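Local coordinates for protein aldose 1-epimerase (Escherichia coli, PDB 3NRE) that probably interconverts the alpha and beta anomers of an aldose sugar, at residues N61-Q66 / E140-G145; I222-T227 / M284-E289; Q198-G203 / I235-P240. All blocks are in the same frame, centred on the assembly; numbering follows the deposited sequence. Where two conformers were deposited one is given.

Contact 1: N61-Q66 / E140-G145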
# COMPACT_ATOMS: atom_id res chain seq x y z
N ASN A 61 0.01 -14.62 13.89
CA ASN A 61 -0.31 -13.45 14.72
C ASN A 61 0.61 -13.38 15.94
O ASN A 61 0.20 -13.05 17.04
CB ASN A 61 -1.77 -13.49 15.19
CG ASN A 61 -2.75 -13.07 14.13
OD1 ASN A 61 -2.46 -12.20 13.30
ND2 ASN A 61 -3.95 -13.65 14.20
N ARG A 62 1.87 -13.72 15.72
CA ARG A 62 2.89 -13.62 16.76
C ARG A 62 4.29 -13.48 16.18
O ARG A 62 4.53 -13.81 15.00
CB ARG A 62 2.80 -14.78 17.76
CG ARG A 62 2.66 -16.18 17.19
CD ARG A 62 3.88 -16.69 16.52
NE ARG A 62 5.10 -16.57 17.34
CZ ARG A 62 6.33 -16.69 16.85
NH1 ARG A 62 6.53 -17.04 15.57
NH2 ARG A 62 7.37 -16.47 17.64
N PHE A 63 5.21 -13.00 17.00
CA PHE A 63 6.59 -12.86 16.60
C PHE A 63 7.45 -12.64 17.84
O PHE A 63 6.94 -12.29 18.88
CB PHE A 63 6.76 -11.72 15.55
CG PHE A 63 6.49 -10.34 16.07
CD1 PHE A 63 5.22 -9.79 16.04
CD2 PHE A 63 7.54 -9.56 16.58
CE1 PHE A 63 4.99 -8.51 16.51
CE2 PHE A 63 7.29 -8.27 17.05
CZ PHE A 63 6.02 -7.76 17.03
N VAL A 64 8.72 -12.92 17.70
CA VAL A 64 9.70 -12.68 18.75
C VAL A 64 10.54 -11.50 18.32
O VAL A 64 11.01 -11.44 17.18
CB VAL A 64 10.64 -13.85 18.95
CG1 VAL A 64 11.69 -13.48 20.04
CG2 VAL A 64 9.89 -15.10 19.39
N TRP A 65 10.73 -10.55 19.22
CA TRP A 65 11.64 -9.43 18.98
C TRP A 65 12.48 -9.18 20.22
O TRP A 65 11.95 -8.98 21.32
CB TRP A 65 10.87 -8.19 18.56
CG TRP A 65 11.78 -7.05 18.22
CD1 TRP A 65 12.09 -5.98 19.00
CD2 TRP A 65 12.57 -6.93 17.03
NE1 TRP A 65 13.02 -5.18 18.36
CE2 TRP A 65 13.33 -5.74 17.15
CE3 TRP A 65 12.71 -7.71 15.87
CZ2 TRP A 65 14.21 -5.30 16.15
CZ3 TRP A 65 13.60 -7.27 14.88
CH2 TRP A 65 14.33 -6.09 15.03
N GLN A 66 13.80 -9.20 20.03
CA GLN A 66 14.77 -9.01 21.11
C GLN A 66 14.43 -9.86 22.34
O GLN A 66 14.35 -9.38 23.48
CB GLN A 66 14.96 -7.50 21.44
CG GLN A 66 15.91 -6.78 20.43
CD GLN A 66 15.80 -5.25 20.44
OE1 GLN A 66 15.58 -4.63 21.48
NE2 GLN A 66 15.97 -4.63 19.26
N GLU A 140 9.40 0.05 24.24
CA GLU A 140 10.44 -0.83 23.69
C GLU A 140 10.66 -0.66 22.18
O GLU A 140 9.72 -0.35 21.43
CB GLU A 140 10.04 -2.30 23.92
CG GLU A 140 9.70 -2.66 25.37
CD GLU A 140 10.91 -2.63 26.29
OE1 GLU A 140 12.06 -2.47 25.80
OE2 GLU A 140 10.71 -2.78 27.52
N THR A 141 11.89 -0.93 21.75
CA THR A 141 12.23 -0.98 20.33
C THR A 141 11.43 -2.08 19.60
O THR A 141 11.39 -3.19 20.12
CB THR A 141 13.70 -1.31 20.18
OG1 THR A 141 14.46 -0.30 20.83
CG2 THR A 141 14.12 -1.41 18.70
N LEU A 142 10.80 -1.75 18.46
CA LEU A 142 10.06 -2.72 17.60
C LEU A 142 10.41 -2.50 16.15
O LEU A 142 10.94 -1.44 15.80
CB LEU A 142 8.57 -2.60 17.81
CG LEU A 142 8.00 -3.11 19.14
CD1 LEU A 142 6.53 -2.74 19.32
CD2 LEU A 142 8.13 -4.63 19.24
N PRO A 143 10.18 -3.50 15.29
CA PRO A 143 10.51 -3.37 13.87
C PRO A 143 9.32 -2.83 13.06
O PRO A 143 8.19 -3.34 13.17
CB PRO A 143 10.90 -4.81 13.48
CG PRO A 143 9.96 -5.65 14.26
CD PRO A 143 9.88 -4.91 15.62
N PHE A 144 9.60 -1.77 12.29
CA PHE A 144 8.61 -1.00 11.58
C PHE A 144 8.75 -1.08 10.07
O PHE A 144 9.84 -1.25 9.50
CB PHE A 144 8.66 0.48 11.99
CG PHE A 144 8.02 0.80 13.35
CD1 PHE A 144 8.68 0.50 14.52
CD2 PHE A 144 6.83 1.51 13.45
CE1 PHE A 144 8.12 0.80 15.74
CE2 PHE A 144 6.27 1.83 14.72
CZ PHE A 144 6.94 1.51 15.83
N GLY A 145 7.63 -0.89 9.43
CA GLY A 145 7.62 -0.70 7.99
C GLY A 145 6.46 0.20 7.58
O GLY A 145 5.58 0.48 8.36
O HOH W 1 12.49 -4.64 22.12

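Contact 2: I222-T227 / M284-E289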
# COMPACT_ATOMS: atom_id res chain seq x y z
N ILE A 222 1.23 5.60 -15.74
CA ILE A 222 1.58 6.13 -14.43
C ILE A 222 2.91 5.54 -14.05
O ILE A 222 3.09 4.33 -14.16
CB ILE A 222 0.57 5.73 -13.33
CG1 ILE A 222 -0.78 6.38 -13.59
CG2 ILE A 222 1.09 6.09 -11.93
CD1 ILE A 222 -1.71 6.30 -12.42
N ILE A 223 3.83 6.41 -13.63
CA ILE A 223 5.18 6.04 -13.22
C ILE A 223 5.20 6.13 -11.72
O ILE A 223 5.02 7.20 -11.14
CB ILE A 223 6.27 7.00 -13.73
CG1 ILE A 223 6.37 6.96 -15.24
CG2 ILE A 223 7.62 6.72 -13.05
CD1 ILE A 223 6.67 5.64 -15.78
N MSE A 224 5.42 4.98 -11.11
CA MSE A 224 5.51 4.85 -9.65
C MSE A 224 6.99 4.79 -9.25
O MSE A 224 7.75 3.97 -9.79
CB MSE A 224 4.78 3.59 -9.13
CG MSE A 224 5.07 3.25 -7.64
SE MSE A 224 4.15 1.74 -6.73
CE MSE A 224 2.33 2.05 -7.18
N GLU A 225 7.36 5.64 -8.28
CA GLU A 225 8.72 5.67 -7.71
C GLU A 225 8.64 5.76 -6.20
O GLU A 225 7.77 6.42 -5.64
CB GLU A 225 9.53 6.88 -8.22
CG GLU A 225 9.85 6.78 -9.68
CD GLU A 225 10.77 7.91 -10.18
OE1 GLU A 225 11.63 8.42 -9.42
OE2 GLU A 225 10.62 8.26 -11.37
N THR A 226 9.48 5.01 -5.51
CA THR A 226 9.52 5.04 -4.05
C THR A 226 10.91 5.48 -3.56
O THR A 226 11.98 5.19 -4.20
CB THR A 226 9.20 3.67 -3.44
OG1 THR A 226 10.04 2.68 -4.09
CG2 THR A 226 7.67 3.33 -3.58
N THR A 227 10.92 6.19 -2.43
CA THR A 227 12.19 6.65 -1.81
C THR A 227 12.12 6.51 -0.30
O THR A 227 11.22 7.08 0.32
CB THR A 227 12.48 8.16 -2.08
OG1 THR A 227 12.33 8.43 -3.47
CG2 THR A 227 13.90 8.53 -1.67
N MSE A 284 6.09 7.66 -1.78
CA MSE A 284 5.69 7.06 -3.04
C MSE A 284 5.31 8.23 -3.92
O MSE A 284 4.56 9.09 -3.46
CB MSE A 284 4.47 6.17 -2.81
CG MSE A 284 3.76 5.70 -4.08
SE MSE A 284 2.24 4.61 -3.84
CE MSE A 284 0.96 5.84 -3.10
N SER A 285 5.77 8.25 -5.17
CA SER A 285 5.26 9.21 -6.11
C SER A 285 4.60 8.52 -7.29
O SER A 285 5.02 7.42 -7.71
CB SER A 285 6.34 10.18 -6.55
OG SER A 285 7.31 9.58 -7.41
N LEU A 286 3.51 9.13 -7.78
CA LEU A 286 2.83 8.64 -8.97
C LEU A 286 2.82 9.76 -9.99
O LEU A 286 2.20 10.78 -9.77
CB LEU A 286 1.39 8.22 -8.62
CG LEU A 286 1.21 7.14 -7.54
CD1 LEU A 286 -0.29 6.96 -7.21
CD2 LEU A 286 1.87 5.83 -7.96
N ARG A 287 3.48 9.55 -11.12
CA ARG A 287 3.58 10.58 -12.13
C ARG A 287 2.81 10.17 -13.36
O ARG A 287 3.00 9.05 -13.86
CB ARG A 287 5.04 10.87 -12.48
CG ARG A 287 5.22 11.90 -13.57
CD ARG A 287 6.65 12.47 -13.65
NE ARG A 287 7.63 11.43 -13.98
CZ ARG A 287 7.85 10.94 -15.20
NH1 ARG A 287 7.16 11.35 -16.26
NH2 ARG A 287 8.77 10.00 -15.36
N VAL A 288 1.98 11.07 -13.90
CA VAL A 288 1.21 10.75 -15.10
C VAL A 288 1.99 11.20 -16.30
O VAL A 288 2.48 12.34 -16.33
CB VAL A 288 -0.17 11.44 -15.14
CG1 VAL A 288 -1.05 10.81 -16.23
CG2 VAL A 288 -0.84 11.38 -13.81
N GLU A 289 2.10 10.34 -17.30
CA GLU A 289 2.71 10.77 -18.54
C GLU A 289 1.97 10.28 -19.77
O GLU A 289 1.29 9.25 -19.76
CB GLU A 289 4.21 10.42 -18.60
CG GLU A 289 4.56 8.97 -18.55
CD GLU A 289 6.04 8.69 -18.89
OE1 GLU A 289 6.90 9.56 -18.63
OE2 GLU A 289 6.36 7.59 -19.40
O HOH W 2 6.81 8.90 -10.10
O HOH W 3 8.36 10.25 -11.74

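Contact 3: Q198-G203 / I235-P240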
# COMPACT_ATOMS: atom_id res chain seq x y z
N GLN A 198 -7.61 -13.79 -13.37
CA GLN A 198 -7.90 -14.77 -12.34
C GLN A 198 -7.32 -14.22 -11.05
O GLN A 198 -6.52 -13.28 -11.06
CB GLN A 198 -7.25 -16.13 -12.66
CG GLN A 198 -5.74 -16.05 -12.83
CD GLN A 198 -5.18 -17.38 -13.29
OE1 GLN A 198 -4.87 -17.56 -14.47
NE2 GLN A 198 -5.10 -18.35 -12.38
N TRP A 199 -7.70 -14.86 -9.94
CA TRP A 199 -7.23 -14.47 -8.62
C TRP A 199 -5.72 -14.39 -8.62
O TRP A 199 -5.06 -15.34 -9.04
CB TRP A 199 -7.65 -15.52 -7.59
CG TRP A 199 -7.18 -15.27 -6.20
CD1 TRP A 199 -6.06 -15.81 -5.59
CD2 TRP A 199 -7.80 -14.43 -5.23
NE1 TRP A 199 -5.95 -15.31 -4.32
CE2 TRP A 199 -7.01 -14.48 -4.06
CE3 TRP A 199 -8.94 -13.63 -5.23
CZ2 TRP A 199 -7.33 -13.76 -2.90
CZ3 TRP A 199 -9.26 -12.91 -4.09
CH2 TRP A 199 -8.47 -12.99 -2.94
N VAL A 200 -5.20 -13.27 -8.18
CA VAL A 200 -3.78 -13.12 -7.88
C VAL A 200 -3.62 -12.49 -6.49
O VAL A 200 -4.20 -11.47 -6.20
CB VAL A 200 -3.09 -12.18 -8.87
CG1 VAL A 200 -1.62 -11.91 -8.43
CG2 VAL A 200 -3.14 -12.71 -10.30
N ASN A 201 -2.81 -13.09 -5.63
CA ASN A 201 -2.49 -12.48 -4.32
C ASN A 201 -1.10 -12.91 -3.97
O ASN A 201 -0.91 -13.90 -3.25
CB ASN A 201 -3.49 -12.94 -3.26
CG ASN A 201 -3.07 -12.54 -1.85
OD1 ASN A 201 -2.60 -11.44 -1.62
ND2 ASN A 201 -3.28 -13.46 -0.87
N ASN A 202 -0.12 -12.19 -4.45
CA ASN A 202 1.29 -12.65 -4.37
C ASN A 202 2.20 -11.50 -4.12
O ASN A 202 2.05 -10.41 -4.74
CB ASN A 202 1.74 -13.38 -5.65
CG ASN A 202 0.98 -14.65 -5.89
OD1 ASN A 202 -0.13 -14.65 -6.47
ND2 ASN A 202 1.54 -15.78 -5.42
N GLY A 203 3.20 -11.75 -3.26
CA GLY A 203 4.28 -10.82 -3.04
C GLY A 203 5.49 -11.16 -3.94
O GLY A 203 5.69 -12.35 -4.30
N ILE A 235 0.85 -7.90 -5.73
CA ILE A 235 -0.13 -7.71 -6.77
C ILE A 235 -1.40 -8.39 -6.26
O ILE A 235 -1.36 -9.55 -5.79
CB ILE A 235 0.25 -8.40 -8.09
CG1 ILE A 235 1.52 -7.81 -8.68
CG2 ILE A 235 -0.90 -8.34 -9.11
CD1 ILE A 235 1.45 -6.29 -9.03
N PHE A 236 -2.51 -7.68 -6.40
CA PHE A 236 -3.83 -8.21 -6.16
C PHE A 236 -4.72 -8.07 -7.40
O PHE A 236 -4.85 -6.98 -7.95
CB PHE A 236 -4.48 -7.47 -4.95
CG PHE A 236 -5.81 -8.03 -4.61
CD1 PHE A 236 -5.92 -9.35 -4.27
CD2 PHE A 236 -6.94 -7.27 -4.68
CE1 PHE A 236 -7.14 -9.90 -3.99
CE2 PHE A 236 -8.20 -7.82 -4.41
CZ PHE A 236 -8.29 -9.13 -4.05
N VAL A 237 -5.31 -9.19 -7.82
CA VAL A 237 -6.41 -9.26 -8.79
C VAL A 237 -7.45 -10.13 -8.10
O VAL A 237 -7.14 -11.22 -7.61
CB VAL A 237 -6.02 -9.92 -10.11
CG1 VAL A 237 -7.23 -9.91 -11.08
CG2 VAL A 237 -4.83 -9.21 -10.71
N SER A 238 -8.68 -9.66 -8.07
CA SER A 238 -9.76 -10.41 -7.42
C SER A 238 -10.40 -11.47 -8.35
O SER A 238 -9.84 -11.81 -9.38
CB SER A 238 -10.75 -9.39 -6.83
OG SER A 238 -11.61 -9.96 -5.85
N ASP A 239 -11.54 -12.04 -7.99
CA ASP A 239 -12.24 -13.03 -8.85
C ASP A 239 -13.73 -12.95 -8.56
O ASP A 239 -14.11 -12.72 -7.40
CB ASP A 239 -11.75 -14.45 -8.54
CG ASP A 239 -12.42 -15.53 -9.43
OD1 ASP A 239 -12.55 -15.34 -10.64
OD2 ASP A 239 -12.80 -16.60 -8.90
N PRO A 240 -14.57 -13.11 -9.59
CA PRO A 240 -16.01 -13.08 -9.29
C PRO A 240 -16.51 -14.12 -8.28
O PRO A 240 -17.65 -14.00 -7.85
CB PRO A 240 -16.67 -13.24 -10.64
CG PRO A 240 -15.67 -12.76 -11.65
CD PRO A 240 -14.30 -12.90 -11.03
O HOH W 4 -2.26 -9.16 -2.95

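Contact 1: N61-Q66 / E140-G145
The two-stranded hairpin 62-65/68-71 lies against the start of strand 142-153 through the indole of Trp65, which rests over the pyrrolidine ring of Pro143. Pro143 CD sits above the middle of the indole, 3.6 Å from Trp65 CD2, and makes a CH-pi contact with the five-membered ring only 15° off its normal. The CG and CB atoms of the same proline run on over the six-membered ring on the same face, with Pro143 CB 3.9 Å from Trp65 CZ3. Leu142 CA adds a second CH-pi contact on this face, nearer the rim of the five-membered ring. On the opposite face lies Gln66 CG, the indole thus being sandwiched between its own neighbour and the other strand. With CG anti to the backbone N (chi1 -176°), Trp65 reaches across to strand 142-144 and brings its pyrrole side near the backbone of Thr141.

The amide end of Gln66 passes over the methyl of Thr141, where NE2 is 3.8 Å from CG2. A water joins the two segments here, donating to Thr141 O at 2.7 Å and to Gln66 OE1. Deeper in, Leu142 CD2 approaches the edge of the Phe63 ring, 4.3 Å from CE2; His263 and Tyr70 also meet this ring. The strands run at 115° to each other, and the hairpin packs by side chains and one water on the antiparallel beta-sandwich typical of galactose mutarotase-like proteins.

Contact 2: I222-T227 / M284-E289
Ile223 and Arg287 lie side by side on neighbouring antiparallel strands of the large sheet of this beta-sandwich, and they form a hydrogen-bonded pair. Ile223 N donates to Arg287 O (2.8 Å, nearly straight at 169°), and Arg287 N returns a bond to Ile223 O. Glu225 and Ser285 form the next such pair.

From its CB, 3.9 Å from Ile223 O, the Arg287 chain first runs away from the sheet, then bends at chi3 (62°) and turns its head over the isoleucine. NE donates to a water at 2.6 Å, which in turn donates to Glu225 OE2. NH2 reaches Ile223 CG1 at 3.9 Å, the aliphatic branch lying against one face of the guanidinium. NH1 makes a salt bridge with Glu289 OE1, meeting the anti side of the carboxylate from out of its plane; Glu289 OE2 is paired with Arg212. A leucine in place of Arg287 would probably leave Glu289 OE1 without this partner, break the water link to Glu225 and uncover one side of Ile223.

The face bearing Ile222, Met224 and Leu286 is largely apolar. Leu286 CD2 lies 3.9 Å from CB of Met224, a selenomethionine, and Ile222 CG2 meets Leu286 CB. Phe152 and Pro255 of the facing sheet cover Met224. On the face of Ile223 and Ser285, a second water donates to Ile223 O at 2.7 Å and is hydrogen-bonded to Ser285 OG.

Contact 3: Q198-G203 / I235-P240
Trp199 turns a face of its indole to the edge of Phe236 in a T-shaped pair, with the planes at 86° and the centroid of the indole six-membered ring 5.2 Å from that of the phenyl ring. The touching atom is Phe236 CE1, 3.5 Å from Trp199 CH2, with Phe236 CZ beside it. Both side chains leave with CG anti to the backbone N (chi1 178° for Trp199), which lets the tryptophan swing back over the neighbouring strand although its CB starts away from it. Glu170 holds the far side of the indole through NE1, and Phe242 adds another edge-to-face partner.

Strands 200-205 and 232-237 are adjacent antiparallel strands of the curled sheet in the beta-sandwich, and this contact lies at the start of the first and the end of the second. Val200 pairs with Val237, and Asn202 with Ile235, each through two backbone hydrogen bonds; the bond from Val200 N to Val237 O is 2.9 Å long. On the face carrying these valines and Ile235, Val200 CG1 packs against Ile235 CG2 at 3.7 Å, while Val200 CB meets Val237 CB.

On the face of Asn201 and Phe236, a water lies 2.7 Å from Asn201 OD1 and 3.0 Å from Ile235 O, with more acceptors in reach than it has protons. Asn201 OD1 is also hydrogen-bonded to a di(hydroxyethyl)ether, probably from the crystallisation liquor, and ND2 to Glu170 and Trp174 O. Ser238 O is buried without a polar partner.

In the fold
Contacts 1 and 3 both reach the curled eight-stranded sheet, about 28 Å apart between centres, whereas contact 2 joins two central strands of the nine-stranded sheet. Each contact mixes buried and more exposed residues, but contact 2 divides them by face: one looks inward to strands 142-153 and 250-256, the other carries charges and waters. Contacts 2 and 3 are in-sheet antiparallel pairings tied by backbone hydrogen bonds, and consecutive strands 220-227 and 232-237 link them. Contact 1 instead relies on side-chain packing and a water between steeply crossed strands. A tryptophan packs on proline in contact 1 and on phenylalanine in contact 3, where it adds to the backbone pairing, while a salt bridge marks contact 2.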